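Side-chain contacts in hypothetical protein (PDB 1YZV), which is of unknown function but belongs to the isochorismatase superfamily, is tentatively named ribonuclease mar1, and is seen as an assembly of four chains: residues Q161-G165 / D166-I170; L125-A128 / A129-D133; E174-L177 / M178-L181; G151-C154 / T155-L159. All blocks are in the same frame, centred on the assembly; numbering follows the deposited sequence.

In the fold
The chain carries a six-stranded parallel sheet; the contacts sample helices beside it and one edge strand. Contact 2 lies in helix 120-133, contact 4 in helix 150-161, contact 1 between the following loop and strand 168-171, contact 3 in helix 173-181. Contact 1 is the junction: its centre is about 11 Å from that of contact 2, where Trp163 packs on Leu125 and Leu132; Ile170 CG1 lies 4.0 Å from Ile157 O of contact 4, and Tyr169 OH 2.5 Å from Gln179 OE1 of contact 3, a probable hydrogen bond. Contacts 3 and 4, centres about 23 Å apart, each approach a sulfate, probably from the crystallisation liquor, though such ions often mark pockets: Glu174 at about 6 Å, Asp152 at about 5 Å (side chains).

Contact 1: Q161-G165 / D166-I170; sequences QSWSG and DGCYI
Cys168 presents its sulfur to the edge of the Trp163 indole, a sulfur-aromatic contact between the loop after helix 150-161 and the first residue of edge strand 168-171, in a beta-alpha-beta crossover. SG lies 5.3 Å from the centroid of the six-membered ring of Trp163 and 77° off its normal, so it sits near the ring plane. The cysteine torsion (chi1 171°) sets SG anti to the backbone N, beside the carbonyl carbon, with SG 4.0 Å from Trp163 CE3. Ala128 of helix 120-133 packs on the same tryptophan, and Arg11 of the third subunit makes a cation-pi contact with it.

Backbone bonds tighten the bend that follows the type I turn from Gln161 to Ser164. Asp166 N reaches Trp163 O at 3.0 Å, and Gly167 N reaches Ser164 O at 3.1 Å; Cys168 N adds a weak bond to Trp163 O. Gly167 has a positive phi of 98°, a value that suits glycine and lets the chain turn into the strand. Ser164 CA also makes a CA-H...O contact of 3.0 Å with Cys168 O.

At the far end, the extended Gln161 side chain crosses Ile170 at about a right angle, its CG an unusually short 3.3 Å from Ile170 CG1. Beyond this, Gln161 NE2 bonds Gln158 OE1 of the second subunit and also donates to a water, which in turn donates to Ile170 O at 2.7 Å.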
loop_
_atom_site.group_PDB
_atom_site.type_symbol
_atom_site.label_atom_id
_atom_site.label_comp_id
_atom_site.label_asym_id
_atom_site.label_seq_id
_atom_site.Cartn_x
_atom_site.Cartn_y
_atom_site.Cartn_z
ATOM N N GLN A 161 8.179 1.551 -0.099
ATOM C CA GLN A 161 7.091 2.113 -0.889
ATOM C C GLN A 161 6.359 3.234 -0.131
ATOM O O GLN A 161 5.844 4.175 -0.740
ATOM C CB GLN A 161 6.126 1.017 -1.331
ATOM C CG GLN A 161 6.757 0.064 -2.386
ATOM C CD GLN A 161 5.813 -1.044 -2.798
ATOM O OE1 GLN A 161 5.282 -1.727 -1.928
ATOM N NE2 GLN A 161 5.681 -1.308 -4.128
ATOM N N SER A 162 6.334 3.176 1.190
ATOM C CA SER A 162 5.803 4.314 1.945
ATOM C C SER A 162 6.718 5.590 1.968
ATOM O O SER A 162 6.265 6.655 2.380
ATOM C CB SER A 162 5.539 3.900 3.366
ATOM O OG SER A 162 6.804 3.864 3.992
ATOM N N TRP A 163 7.936 5.543 1.423
ATOM C CA TRP A 163 8.810 6.736 1.415
ATOM C C TRP A 163 8.857 7.574 0.085
ATOM O O TRP A 163 9.761 8.450 -0.121
ATOM C CB TRP A 163 10.223 6.332 1.755
ATOM C CG TRP A 163 10.418 5.584 3.004
ATOM C CD1 TRP A 163 9.674 5.658 4.131
ATOM C CD2 TRP A 163 11.621 4.912 3.369
ATOM N NE1 TRP A 163 10.237 4.900 5.121
ATOM C CE2 TRP A 163 11.499 4.546 4.722
ATOM C CE3 TRP A 163 12.794 4.579 2.678
ATOM C CZ2 TRP A 163 12.436 3.757 5.351
ATOM C CZ3 TRP A 163 13.763 3.841 3.349
ATOM C CH2 TRP A 163 13.592 3.492 4.682
ATOM N N SER A 164 7.936 7.261 -0.823
ATOM C CA SER A 164 7.814 7.970 -2.145
ATOM C C SER A 164 7.816 9.514 -2.014
ATOM O O SER A 164 8.396 10.255 -2.826
ATOM C CB SER A 164 6.514 7.463 -2.851
ATOM O OG SER A 164 6.519 7.718 -4.252
ATOM N N GLY A 165 7.146 9.994 -0.984
ATOM C CA GLY A 165 7.006 11.429 -0.757
ATOM C C GLY A 165 8.337 12.118 -0.626
ATOM O O GLY A 165 8.494 13.281 -1.039
ATOM N N ASP A 166 9.319 11.383 -0.111
ATOM C CA ASP A 166 10.637 11.920 0.185
ATOM C C ASP A 166 11.690 11.559 -0.822
ATOM O O ASP A 166 12.863 11.924 -0.599
ATOM C CB ASP A 166 11.079 11.439 1.562
ATOM C CG ASP A 166 10.297 12.127 2.696
ATOM O OD1 ASP A 166 9.673 13.214 2.482
ATOM O OD2 ASP A 166 10.266 11.536 3.779
ATOM N N GLY A 167 11.308 10.956 -1.975
ATOM C CA GLY A 167 12.299 10.657 -2.984
ATOM C C GLY A 167 12.873 9.243 -3.060
ATOM O O GLY A 167 13.777 9.033 -3.827
ATOM N N CYS A 168 12.252 8.261 -2.399
ATOM C CA CYS A 168 12.588 6.869 -2.567
ATOM C C CYS A 168 11.346 6.179 -3.096
ATOM O O CYS A 168 10.292 6.271 -2.488
ATOM C CB CYS A 168 12.945 6.238 -1.237
ATOM S SG CYS A 168 13.122 4.445 -1.280
ATOM N N TYR A 169 11.453 5.548 -4.256
ATOM C CA TYR A 169 10.398 4.639 -4.695
ATOM C C TYR A 169 10.883 3.321 -5.272
ATOM O O TYR A 169 12.094 3.086 -5.461
ATOM C CB TYR A 169 9.536 5.320 -5.705
ATOM C CG TYR A 169 10.247 5.609 -6.974
ATOM C CD1 TYR A 169 10.865 6.842 -7.158
ATOM C CD2 TYR A 169 10.029 4.795 -8.126
ATOM C CE1 TYR A 169 11.465 7.148 -8.367
ATOM C CE2 TYR A 169 10.620 5.089 -9.339
ATOM C CZ TYR A 169 11.409 6.243 -9.444
ATOM O OH TYR A 169 11.948 6.626 -10.682
ATOM N N ILE A 170 9.937 2.417 -5.444
ATOM C CA ILE A 170 10.271 1.058 -5.847
ATOM C C ILE A 170 9.783 0.858 -7.261
ATOM O O ILE A 170 8.581 1.096 -7.574
ATOM C CB ILE A 170 9.577 0.011 -4.944
ATOM C CG1 ILE A 170 9.868 0.312 -3.488
ATOM C CG2 ILE A 170 9.957 -1.400 -5.382
ATOM C CD1 ILE A 170 11.168 0.106 -3.149
HETATM O O HOH W 1 6.238 0.353 -6.476
#

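Contact 2: L125-A128 / A129-D133; sequences LQTA and AALLD
Leu125 to Ala128 and Ala129 to Asp133 are successive turns of the alpha-helix 120-133, and four i to i+4 backbone bonds establish this across the division. Ala129 N meets Leu125 O at 3.1 Å and Ala130 N meets Gln126 O at 3.0 Å. Leu131 N to Thr127 O and Leu132 N to Ala128 O are both 2.9 Å. The angles at hydrogen, 151° to 164°, are those of a regular helix. This is the helix of the beta-alpha-beta unit between strands 110-118 and 137-146.

Among the side chains, Thr127 and Leu131 lie side by side and point the same way, one turn apart, with Thr127 CG2 3.9 Å from Leu131 CD1. The threonine rotamer (chi1 -58°) sets CG2 anti to its own backbone N, on the side of the carbonyl carbon, which carries the methyl forward to the leucine. It leaves OG1 turned back beside the N, where it bonds Cys123 O within the helix and also Met96 N. Leu131 CG comes 3.3 Å from Thr127 O, and Leu132 CG lies 3.4 Å from Ala128 O. Ala130 CB is 3.4 Å from Gln126 O. Thr127 and Ala128 touch Leu115 of strand 110-118, while Ala129 packs on Leu12 of the third subunit.

Backbone bonds thus satisfy the buried carbonyls, and backbone atoms satisfy the threonine hydroxyl. Apolar groups pack against the sheet, Met160 of helix 150-161 and the third subunit, to which Gln126 adds a polar tie, NE2 to Met178 O.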
loop_
_atom_site.group_PDB
_atom_site.type_symbol
_atom_site.label_atom_id
_atom_site.label_comp_id
_atom_site.label_asym_id
_atom_site.label_seq_id
_atom_site.Cartn_x
_atom_site.Cartn_y
_atom_site.Cartn_z
ATOM N N LEU A 125 17.674 -1.623 2.494
ATOM C CA LEU A 125 16.885 -0.734 3.302
ATOM C C LEU A 125 17.703 0.409 3.917
ATOM O O LEU A 125 17.271 1.570 3.878
ATOM C CB LEU A 125 16.210 -1.513 4.428
ATOM C CG LEU A 125 15.283 -0.709 5.344
ATOM C CD1 LEU A 125 14.145 -0.118 4.559
ATOM C CD2 LEU A 125 14.764 -1.541 6.531
ATOM N N GLN A 126 18.756 0.058 4.651
ATOM C CA GLN A 126 19.579 1.054 5.308
ATOM C C GLN A 126 20.324 2.012 4.347
ATOM O O GLN A 126 20.522 3.174 4.662
ATOM C CB GLN A 126 20.556 0.416 6.327
ATOM C CG GLN A 126 19.792 -0.372 7.387
ATOM C CD GLN A 126 20.591 -0.780 8.564
ATOM O OE1 GLN A 126 21.575 -0.112 8.941
ATOM N NE2 GLN A 126 20.178 -1.889 9.184
ATOM N N THR A 127 20.712 1.521 3.184
ATOM C CA THR A 127 21.309 2.365 2.139
ATOM C C THR A 127 20.296 3.381 1.613
ATOM O O THR A 127 20.620 4.546 1.434
ATOM C CB THR A 127 21.897 1.491 0.990
ATOM O OG1 THR A 127 22.882 0.576 1.508
ATOM C CG2 THR A 127 22.524 2.342 -0.106
ATOM N N ALA A 128 19.068 2.939 1.347
ATOM C CA ALA A 128 18.009 3.837 0.893
ATOM C C ALA A 128 17.800 4.949 1.915
ATOM O O ALA A 128 17.707 6.113 1.539
ATOM C CB ALA A 128 16.686 3.092 0.663
ATOM N N ALA A 129 17.695 4.577 3.182
ATOM C CA ALA A 129 17.498 5.546 4.227
ATOM C C ALA A 129 18.635 6.556 4.267
ATOM O O ALA A 129 18.394 7.754 4.428
ATOM C CB ALA A 129 17.339 4.846 5.596
ATOM N N ALA A 130 19.869 6.066 4.205
ATOM C CA ALA A 130 21.060 6.937 4.213
ATOM C C ALA A 130 21.095 7.909 3.002
ATOM O O ALA A 130 21.388 9.097 3.154
ATOM C CB ALA A 130 22.326 6.080 4.250
ATOM N N LEU A 131 20.719 7.424 1.816
ATOM C CA LEU A 131 20.617 8.254 0.636
ATOM C C LEU A 131 19.512 9.292 0.778
ATOM O O LEU A 131 19.676 10.452 0.390
ATOM C CB LEU A 131 20.384 7.395 -0.630
ATOM C CG LEU A 131 21.606 6.568 -1.023
ATOM C CD1 LEU A 131 21.201 5.485 -2.004
ATOM C CD2 LEU A 131 22.706 7.489 -1.637
ATOM N N LEU A 132 18.423 8.918 1.423
ATOM C CA LEU A 132 17.368 9.889 1.645
ATOM C C LEU A 132 17.853 10.980 2.589
ATOM O O LEU A 132 17.520 12.150 2.392
ATOM C CB LEU A 132 16.114 9.247 2.199
ATOM C CG LEU A 132 15.215 8.457 1.232
ATOM C CD1 LEU A 132 14.044 7.924 2.014
ATOM C CD2 LEU A 132 14.763 9.364 0.072
ATOM N N ASP A 133 18.651 10.607 3.579
ATOM C CA ASP A 133 19.265 11.601 4.436
ATOM C C ASP A 133 20.166 12.562 3.689
ATOM O O ASP A 133 20.357 13.661 4.164
ATOM C CB ASP A 133 20.075 10.958 5.558
ATOM C CG ASP A 133 19.202 10.386 6.636
ATOM O OD1 ASP A 133 18.052 10.867 6.763
ATOM O OD2 ASP A 133 19.669 9.473 7.366
#

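Contact 3: E174-L177 / M178-L181; sequences ESIL and MQLL
Ser175 and Gln179, one helical turn apart, are joined by a side-chain hydrogen bond in helix 173-181, the helix that follows edge strand 168-171. Gln179 NE2 donates to Ser175 OG at 3.0 Å, with an angle of 148° at the hydrogen. The serine oxygen lies only 1° out of the amide plane, so an N-H at the edge of the amide is aimed at it. Serine chi1 of -168° places OG beside the carbonyl carbon, on the side facing the next turn. Ser175 OG also bonds His121 O of the second subunit.

The backbone bonds are those of an alpha-helix, with no steady trend in length. Met178 N to Glu174 O is 3.2 Å, Gln179 N to Ser175 O 2.8 Å and Leu180 N to Ile176 O 3.1 Å; the last, Leu181 N to Leu177 O, is the longest at 3.3 Å. Leu177 O also receives a weak bond from Leu180 N, so two amides share this carbonyl.

Apolar contacts lie on other faces. Ile176 CG2 approaches Leu180 CD1 at 4.2 Å, and both residues face strand 110-118. The methionine chain bends at chi2 and chi3, folding its methyl back so that Met178 CE comes 4.0 Å from Leu177 CB; Met178 also packs on Met196 of helix 189-197.

Ser175 OG has His121 O as an acceptor and can thus receive from NE2, while Tyr169 OH, the probable partner of OE1, takes a bond from Leu13 N and can give its own proton. The network is consistent with one amide orientation, and it runs from strand 168-171 to the second subunit.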
loop_
_atom_site.group_PDB
_atom_site.type_symbol
_atom_site.label_atom_id
_atom_site.label_comp_id
_atom_site.label_asym_id
_atom_site.label_seq_id
_atom_site.Cartn_x
_atom_site.Cartn_y
_atom_site.Cartn_z
ATOM N N GLU A 174 13.330 -3.035 -15.832
ATOM C CA GLU A 174 12.898 -2.656 -17.172
ATOM C C GLU A 174 12.276 -1.240 -17.181
ATOM O O GLU A 174 12.578 -0.429 -18.062
ATOM C CB GLU A 174 11.915 -3.689 -17.744
ATOM C CG GLU A 174 11.586 -3.382 -19.176
ATOM C CD GLU A 174 10.817 -4.488 -19.844
ATOM O OE1 GLU A 174 11.447 -5.509 -20.217
ATOM O OE2 GLU A 174 9.607 -4.286 -20.012
ATOM N N SER A 175 11.514 -0.935 -16.135
ATOM C CA SER A 175 10.905 0.350 -15.958
ATOM C C SER A 175 11.966 1.410 -15.763
ATOM O O SER A 175 11.924 2.434 -16.442
ATOM C CB SER A 175 9.959 0.340 -14.787
ATOM O OG SER A 175 9.156 1.493 -14.778
ATOM N N ILE A 176 13.004 1.035 -15.018
ATOM C CA ILE A 176 14.130 1.926 -14.724
ATOM C C ILE A 176 14.909 2.271 -16.017
ATOM O O ILE A 176 15.117 3.464 -16.329
ATOM C CB ILE A 176 15.007 1.326 -13.637
ATOM C CG1 ILE A 176 14.276 1.400 -12.294
ATOM C CG2 ILE A 176 16.406 1.954 -13.576
ATOM C CD1 ILE A 176 14.796 0.437 -11.249
ATOM N N LEU A 177 15.206 1.254 -16.829
ATOM C CA LEU A 177 15.863 1.496 -18.101
ATOM C C LEU A 177 15.109 2.541 -18.935
ATOM O O LEU A 177 15.717 3.490 -19.485
ATOM C CB LEU A 177 16.019 0.179 -18.880
ATOM C CG LEU A 177 17.366 -0.480 -18.822
ATOM C CD1 LEU A 177 17.758 -0.794 -17.383
ATOM C CD2 LEU A 177 17.398 -1.724 -19.707
ATOM N N MET A 178 13.797 2.351 -19.065
ATOM C CA MET A 178 12.964 3.174 -19.948
ATOM C C MET A 178 12.666 4.553 -19.336
ATOM O O MET A 178 12.532 5.531 -20.072
ATOM C CB MET A 178 11.677 2.410 -20.300
ATOM C CG MET A 178 11.950 1.102 -21.045
ATOM S SD MET A 178 12.695 1.413 -22.638
ATOM C CE MET A 178 14.465 1.321 -22.337
ATOM N N GLN A 179 12.714 4.647 -17.999
ATOM C CA GLN A 179 12.714 5.952 -17.293
ATOM C C GLN A 179 13.925 6.832 -17.610
ATOM O O GLN A 179 13.799 8.058 -17.771
ATOM C CB GLN A 179 12.622 5.791 -15.765
ATOM C CG GLN A 179 11.251 5.370 -15.272
ATOM C CD GLN A 179 11.296 4.907 -13.800
ATOM O OE1 GLN A 179 11.886 5.569 -12.978
ATOM N NE2 GLN A 179 10.710 3.759 -13.510
ATOM N N LEU A 180 15.091 6.214 -17.697
ATOM C CA LEU A 180 16.324 6.943 -17.965
ATOM C C LEU A 180 16.368 7.404 -19.409
ATOM O O LEU A 180 17.068 8.343 -19.688
ATOM C CB LEU A 180 17.557 6.107 -17.646
ATOM C CG LEU A 180 17.769 5.889 -16.166
ATOM C CD1 LEU A 180 18.651 4.632 -15.910
ATOM C CD2 LEU A 180 18.347 7.177 -15.515
ATOM N N LEU A 181 15.770 6.634 -20.329
ATOM C CA LEU A 181 15.786 6.951 -21.758
ATOM C C LEU A 181 14.665 7.841 -22.284
ATOM O O LEU A 181 14.879 8.575 -23.260
ATOM C CB LEU A 181 15.837 5.684 -22.604
ATOM C CG LEU A 181 17.218 5.098 -22.902
ATOM C CD1 LEU A 181 18.069 4.900 -21.652
ATOM C CD2 LEU A 181 16.968 3.808 -23.520
#

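Contact 4: G151-C154 / T155-L159; sequences GDHC and TAIQL
Gly151 O accepts two hydrogen bonds from Thr155, the residue one turn later in helix 150-161, which crosses between strands 137-146 and 168-171. The backbone N of Thr155 comes to Gly151 O at 3.2 Å and its OG1 at 2.9 Å. These donors reach the carbonyl from opposite faces of its plane, tilted 32° and 22° from it. Further along, Ile157 N bonds His153 O and Gln158 N bonds Cys154 O, each at 3.0 Å, while Ala156 N to Asp152 O is weak at 3.3 Å. Gln158 CG passes 3.2 Å from the same Cys154 O.

A CH-pi contact stands on the sheet-facing side. Ile157 CG1 lies over one face of the His153 ring, 3.7 Å above its plane and shifted toward the rim beside CE1 and NE2. Histidine chi1 of 162° swings the ring beside the carbonyl carbon, toward the isoleucine. Its rotation is further set by the ND1 bond to Thr120 OG1, and both side chains pack on Val142.

Polar bonds to the neighbouring subunit form the third group: Asp152 OD1 bonds Thr172 OG1 of the third subunit, and the Gln158 amide pairs with Gln161 there.

Taken together, the threonine hydroxyl spends its hydrogen bond within the helix, while Thr155 also packs on Thr172 of the third subunit, whereas the polar ends of Asp152 and Gln158 tie the helix to that neighbour.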
loop_
_atom_site.group_PDB
_atom_site.type_symbol
_atom_site.label_atom_id
_atom_site.label_comp_id
_atom_site.label_asym_id
_atom_site.label_seq_id
_atom_site.Cartn_x
_atom_site.Cartn_y
_atom_site.Cartn_z
ATOM N N GLY A 151 9.298 -13.043 3.748
ATOM C CA GLY A 151 8.616 -12.115 4.656
ATOM C C GLY A 151 9.472 -10.905 4.995
ATOM O O GLY A 151 8.954 -9.774 5.034
ATOM N N ASP A 152 10.767 -11.134 5.274
ATOM C CA ASP A 152 11.697 -10.038 5.513
ATOM C C ASP A 152 11.790 -9.108 4.292
ATOM O O ASP A 152 11.769 -7.895 4.408
ATOM C CB ASP A 152 13.099 -10.542 5.892
ATOM C CG ASP A 152 13.151 -11.122 7.323
ATOM O OD1 ASP A 152 12.373 -10.682 8.233
ATOM O OD2 ASP A 152 13.835 -12.149 7.492
ATOM N N HIS A 153 11.856 -9.702 3.115
ATOM C CA HIS A 153 11.973 -8.927 1.878
ATOM C C HIS A 153 10.706 -8.129 1.632
ATOM O O HIS A 153 10.786 -6.926 1.375
ATOM C CB HIS A 153 12.248 -9.929 0.726
ATOM C CG HIS A 153 11.978 -9.385 -0.625
ATOM N ND1 HIS A 153 12.925 -8.662 -1.325
ATOM C CD2 HIS A 153 10.842 -9.338 -1.355
ATOM C CE1 HIS A 153 12.417 -8.324 -2.494
ATOM N NE2 HIS A 153 11.153 -8.707 -2.533
ATOM N N CYS A 154 9.543 -8.802 1.630
ATOM C CA CYS A 154 8.268 -8.133 1.300
ATOM C C CYS A 154 7.950 -6.957 2.191
ATOM O O CYS A 154 7.519 -5.913 1.731
ATOM C CB CYS A 154 7.123 -9.126 1.351
ATOM S SG CYS A 154 7.243 -10.268 -0.087
ATOM N N THR A 155 8.113 -7.161 3.484
ATOM C CA THR A 155 7.838 -6.114 4.484
ATOM C C THR A 155 8.727 -4.896 4.314
ATOM O O THR A 155 8.215 -3.753 4.292
ATOM C CB THR A 155 7.978 -6.663 5.896
ATOM O OG1 THR A 155 7.075 -7.753 6.043
ATOM C CG2 THR A 155 7.644 -5.600 6.969
ATOM N N ALA A 156 9.994 -5.120 3.962
ATOM C CA ALA A 156 10.910 -4.033 3.675
ATOM C C ALA A 156 10.622 -3.281 2.366
ATOM O O ALA A 156 10.741 -2.056 2.291
ATOM C CB ALA A 156 12.322 -4.524 3.694
ATOM N N ILE A 157 10.211 -4.004 1.341
ATOM C CA ILE A 157 9.800 -3.350 0.106
ATOM C C ILE A 157 8.627 -2.422 0.429
ATOM O O ILE A 157 8.576 -1.283 -0.043
ATOM C CB ILE A 157 9.382 -4.387 -0.971
ATOM C CG1 ILE A 157 10.619 -5.133 -1.512
ATOM C CG2 ILE A 157 8.597 -3.719 -2.121
ATOM C CD1 ILE A 157 11.697 -4.270 -2.085
ATOM N N GLN A 158 7.632 -2.968 1.116
ATOM C CA GLN A 158 6.466 -2.194 1.544
ATOM C C GLN A 158 6.819 -0.989 2.374
ATOM O O GLN A 158 6.252 0.084 2.156
ATOM C CB GLN A 158 5.504 -3.078 2.313
ATOM C CG GLN A 158 4.901 -4.124 1.396
ATOM C CD GLN A 158 4.046 -5.143 2.128
ATOM O OE1 GLN A 158 4.091 -5.271 3.373
ATOM N NE2 GLN A 158 3.447 -6.017 1.347
ATOM N N LEU A 159 7.838 -1.118 3.218
ATOM C CA LEU A 159 8.313 0.037 3.998
ATOM C C LEU A 159 8.867 1.142 3.066
ATOM O O LEU A 159 8.426 2.303 3.111
ATOM C CB LEU A 159 9.364 -0.419 5.005
ATOM C CG LEU A 159 10.041 0.619 5.911
ATOM C CD1 LEU A 159 9.031 1.626 6.427
ATOM C CD2 LEU A 159 10.685 -0.190 7.049
#